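Local coordinates for protein RTX-adhesin (Marinomonas primoryensis, PDB 5IRB) that helps bind its Antarctic bacterium to diatoms and ice, this calcium-binding piece being part of a 1.5-MDa cell-surface adhesin, at residues S19-A23 with A24-G28; V67-G71 with S72-A76. All blocks are in the same frame, centred on the assembly; numbering follows the deposited sequence.

In the fold
Both contacts are local turns at one end of the same beta-sandwich domain, their centres about 9 Å apart, and each carries a strand into a short helix. Interaction 1 lies at the surface and is mainly polar: a capping box at the start of helix 23-26 shares its glutamate with a calcium ion. Interaction 2, in the step from strand 64-70 into helix 71-76, is more buried; backbone bonds and aliphatic packing carry it, and no metal takes part. The two turns touch directly. Ile21 CD1 lies 3.8 Å from Leu74 CD1, Ala26 packs on Ser75, and Gly28 O and Gly71 N, 2.8 Å apart, form a probable hydrogen bond.

Interaction 1. Residues S19-A23 with A24-G28. With CA (calcium ion), chain C.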
loop_
_atom_site.group_PDB
_atom_site.type_symbol
_atom_site.label_atom_id
_atom_site.label_comp_id
_atom_site.label_asym_id
_atom_site.label_seq_id
_atom_site.Cartn_x
_atom_site.Cartn_y
_atom_site.Cartn_z
ATOM N N SER A 19 5.124 -27.751 20.284
ATOM C CA SER A 19 6.580 -27.635 20.113
ATOM C C SER A 19 7.034 -26.233 19.652
ATOM O O SER A 19 8.196 -26.056 19.268
ATOM C CB SER A 19 7.100 -28.678 19.120
ATOM O OG SER A 19 6.985 -29.987 19.635
ATOM N N VAL A 20 6.133 -25.246 19.721
ATOM C CA VAL A 20 6.422 -23.883 19.262
ATOM C C VAL A 20 6.187 -22.860 20.364
ATOM O O VAL A 20 5.117 -22.802 20.969
ATOM C CB VAL A 20 5.562 -23.493 18.026
ATOM C CG1 VAL A 20 5.779 -22.021 17.641
ATOM C CG2 VAL A 20 5.850 -24.425 16.845
ATOM N N ILE A 21 7.195 -22.028 20.591
ATOM C CA ILE A 21 7.085 -20.919 21.515
ATOM C C ILE A 21 6.859 -19.597 20.760
ATOM O O ILE A 21 7.713 -19.173 19.972
ATOM C CB ILE A 21 8.337 -20.778 22.377
ATOM C CG1 ILE A 21 8.523 -22.025 23.263
ATOM C CG2 ILE A 21 8.242 -19.530 23.241
ATOM C CD1 ILE A 21 7.433 -22.173 24.306
ATOM N N ASN A 22 5.698 -18.986 20.967
ATOM C CA ASN A 22 5.366 -17.734 20.296
ATOM C C ASN A 22 5.598 -16.568 21.250
ATOM O O ASN A 22 6.057 -16.777 22.380
ATOM C CB ASN A 22 3.918 -17.745 19.751
ATOM C CG ASN A 22 2.843 -17.727 20.846
ATOM O OD1 ASN A 22 3.110 -17.460 22.010
ATOM N ND2 ASN A 22 1.610 -18.003 20.451
ATOM N N ALA A 23 5.286 -15.352 20.789
ATOM C CA ALA A 23 5.516 -14.128 21.552
ATOM C C ALA A 23 4.797 -14.142 22.885
ATOM O O ALA A 23 5.341 -13.713 23.901
ATOM C CB ALA A 23 5.054 -12.872 20.725
ATOM N N ALA A 24 3.530 -14.530 22.864
ATOM C CA ALA A 24 2.733 -14.512 24.082
ATOM C C ALA A 24 3.250 -15.558 25.087
ATOM O O ALA A 24 3.345 -15.291 26.290
ATOM C CB ALA A 24 1.266 -14.748 23.761
ATOM N N GLU A 25 3.613 -16.735 24.587
ATOM C CA GLU A 25 4.168 -17.779 25.444
ATOM C C GLU A 25 5.498 -17.320 26.040
ATOM O O GLU A 25 5.715 -17.439 27.249
ATOM C CB GLU A 25 4.320 -19.090 24.667
ATOM C CG GLU A 25 2.971 -19.715 24.325
ATOM C CD GLU A 25 3.084 -20.900 23.403
ATOM O OE1 GLU A 25 3.995 -20.902 22.545
ATOM O OE2 GLU A 25 2.273 -21.844 23.553
ATOM N N ALA A 26 6.368 -16.785 25.189
ATOM C CA ALA A 26 7.655 -16.230 25.615
ATOM C C ALA A 26 7.540 -15.144 26.686
ATOM O O ALA A 26 8.411 -15.019 27.560
ATOM C CB ALA A 26 8.405 -15.679 24.402
ATOM N N GLY A 27 6.477 -14.351 26.620
ATOM C CA GLY A 27 6.297 -13.293 27.588
ATOM C C GLY A 27 5.695 -13.704 28.915
ATOM O O GLY A 27 5.499 -12.855 29.782
ATOM N N GLY A 28 5.406 -14.990 29.105
ATOM C CA GLY A 28 4.841 -15.421 30.376
ATOM C C GLY A 28 5.520 -16.652 30.950
ATOM O O GLY A 28 6.660 -16.958 30.613
HETATM CA CA CA C . 2.817 -23.014 21.565
HETATM O O HOH W 1 2.257 -21.468 19.313
HETATM O O HOH W 2 0.475 -21.679 20.576
HETATM O O HOH W 3 0.719 -24.230 22.129
#
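Glu25 OE1 is gripped by two partners, the calcium ion at 2.6 Å and the backbone N of Asn22 at 3.0 Å. The N-H reaches the oxygen on its anti side, 15° out of the carboxylate plane. Glu25 OE2 also binds the calcium, at 2.4 Å, making the carboxylate bidentate, and Val20 O supplies a backbone ligand. Thr16 OG1, Asp18 OD1 and water complete the site. In return, Asn22 OD1 accepts from Glu25 N at 2.7 Å, almost straight in line with the amide C=O. These reciprocal bonds form a capping box, with Asn22 as N-cap of helix 23-26. The Asn22 side chain is placed for this by chi1 of 69°, which sets CG between the backbone N and the carbonyl carbon; its amide plane stands 50° from the carboxylate plane, and ND2 is held by Ala194 O. Behind the box, Ala26 N donates to Asn22 O at 2.8 Å, while Ile21 CG2 packs on Ala26 CB at 4.0 Å. Because OE1 serves both cap and metal, helix start and calcium loop are coupled: the cation probably offsets the repulsion between OE1 and Val20 O and keeps the carboxylate ionised.

Interaction 2. Residues V67-G71 with S72-A76; sequences VSVAG and SDLSA
Backbone bonds carry most of the turn joining Val69-Gly71 to Ser72-Ser75. Ala70 O receives Leu74 N at 3.3 Å in the carbonyl plane, with an N-H...O angle of 162°, and Asp73 N more weakly at 3.0 Å, where the angle falls to 125°. One residue on, Gly71 O takes Ser75 N at 2.8 Å, an i to i+4 bond about as straight as that of Leu74. Apolar contact is concentrated in one pair: Val69 CG2 meets Leu74 CD1 at 3.8 Å, the two side chains crossing at about a right angle. Val69 has CG2 set between its backbone N and carbonyl carbon, the branch that faces the leucine. Here strand 64-70, an outer strand of the antiparallel sheet it forms with 8-12 and 29-38, passes into helix 71-76, the short axes 61° apart, and Ile50 of strand 43-50 packs on both Val69 and Leu74, so the pair belongs to the interior of the sandwich. Polar side chains also meet the strand end: Ala70 CB sits 3.6 Å from Asp73 OD2 and 3.7 Å from Ser72 OG. The Asp73 carboxylate is satisfied beyond the turn: OD2 hydrogen-bonds to Tyr55 OH, which also bonds to Ala70 N, and OD1 to Asn51 ND2.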
loop_
_atom_site.group_PDB
_atom_site.type_symbol
_atom_site.label_atom_id
_atom_site.label_comp_id
_atom_site.label_asym_id
_atom_site.label_seq_id
_atom_site.Cartn_x
_atom_site.Cartn_y
_atom_site.Cartn_z
ATOM N N VAL A 67 6.215 -28.796 35.455
ATOM C CA VAL A 67 6.966 -27.722 36.094
ATOM C C VAL A 67 6.823 -26.404 35.329
ATOM O O VAL A 67 6.843 -26.376 34.104
ATOM C CB VAL A 67 8.483 -28.063 36.225
ATOM C CG1 VAL A 67 9.152 -28.222 34.871
ATOM C CG2 VAL A 67 9.213 -27.036 37.107
ATOM N N SER A 68 6.631 -25.335 36.086
ATOM C CA SER A 68 6.571 -23.977 35.558
ATOM C C SER A 68 7.957 -23.412 35.231
ATOM O O SER A 68 8.859 -23.418 36.087
ATOM C CB SER A 68 5.869 -23.079 36.565
ATOM O OG SER A 68 4.670 -22.575 36.019
ATOM N N VAL A 69 8.134 -22.931 33.997
ATOM C CA VAL A 69 9.403 -22.313 33.611
ATOM C C VAL A 69 9.168 -20.936 32.968
ATOM O O VAL A 69 8.067 -20.649 32.502
ATOM C CB VAL A 69 10.208 -23.203 32.648
ATOM C CG1 VAL A 69 10.356 -24.594 33.226
ATOM C CG2 VAL A 69 9.554 -23.278 31.273
ATOM N N ALA A 70 10.186 -20.080 32.975
ATOM C CA ALA A 70 10.074 -18.774 32.315
ATOM C C ALA A 70 10.056 -18.920 30.787
ATOM O O ALA A 70 10.980 -19.459 30.183
ATOM C CB ALA A 70 11.204 -17.857 32.760
ATOM N N GLY A 71 9.008 -18.411 30.154
ATOM C CA GLY A 71 9.008 -18.337 28.696
ATOM C C GLY A 71 10.258 -17.663 28.147
ATOM O O GLY A 71 10.779 -18.071 27.112
ATOM N N SER A 72 10.790 -16.697 28.890
ATOM C CA SER A 72 11.958 -15.930 28.452
ATOM C C SER A 72 13.193 -16.806 28.362
ATOM O O SER A 72 14.013 -16.630 27.458
ATOM C CB SER A 72 12.233 -14.755 29.403
ATOM O OG SER A 72 12.681 -15.208 30.677
ATOM N N ASP A 73 13.305 -17.778 29.275
ATOM C CA ASP A 73 14.395 -18.740 29.217
ATOM C C ASP A 73 14.257 -19.671 28.024
ATOM O O ASP A 73 15.246 -19.976 27.368
ATOM C CB ASP A 73 14.481 -19.527 30.528
ATOM C CG ASP A 73 15.022 -18.679 31.656
ATOM O OD1 ASP A 73 15.827 -17.768 31.364
ATOM O OD2 ASP A 73 14.642 -18.899 32.822
ATOM N N LEU A 74 13.039 -20.098 27.721
ATOM C CA LEU A 74 12.825 -20.915 26.534
ATOM C C LEU A 74 13.153 -20.094 25.269
ATOM O O LEU A 74 13.875 -20.549 24.380
ATOM C CB LEU A 74 11.376 -21.428 26.486
ATOM C CG LEU A 74 10.950 -22.521 27.475
ATOM C CD1 LEU A 74 9.432 -22.641 27.558
ATOM C CD2 LEU A 74 11.577 -23.839 27.038
ATOM N N SER A 75 12.684 -18.855 25.229
ATOM C CA SER A 75 12.906 -18.021 24.058
ATOM C C SER A 75 14.397 -17.716 23.851
ATOM O O SER A 75 14.896 -17.745 22.723
ATOM C CB SER A 75 12.109 -16.722 24.197
ATOM O OG SER A 75 12.392 -15.853 23.119
ATOM N N ALA A 76 15.112 -17.505 24.952
ATOM C CA ALA A 76 16.540 -17.194 24.915
ATOM C C ALA A 76 17.456 -18.409 24.761
ATOM O O ALA A 76 18.636 -18.244 24.426
ATOM C CB ALA A 76 16.936 -16.421 26.163
#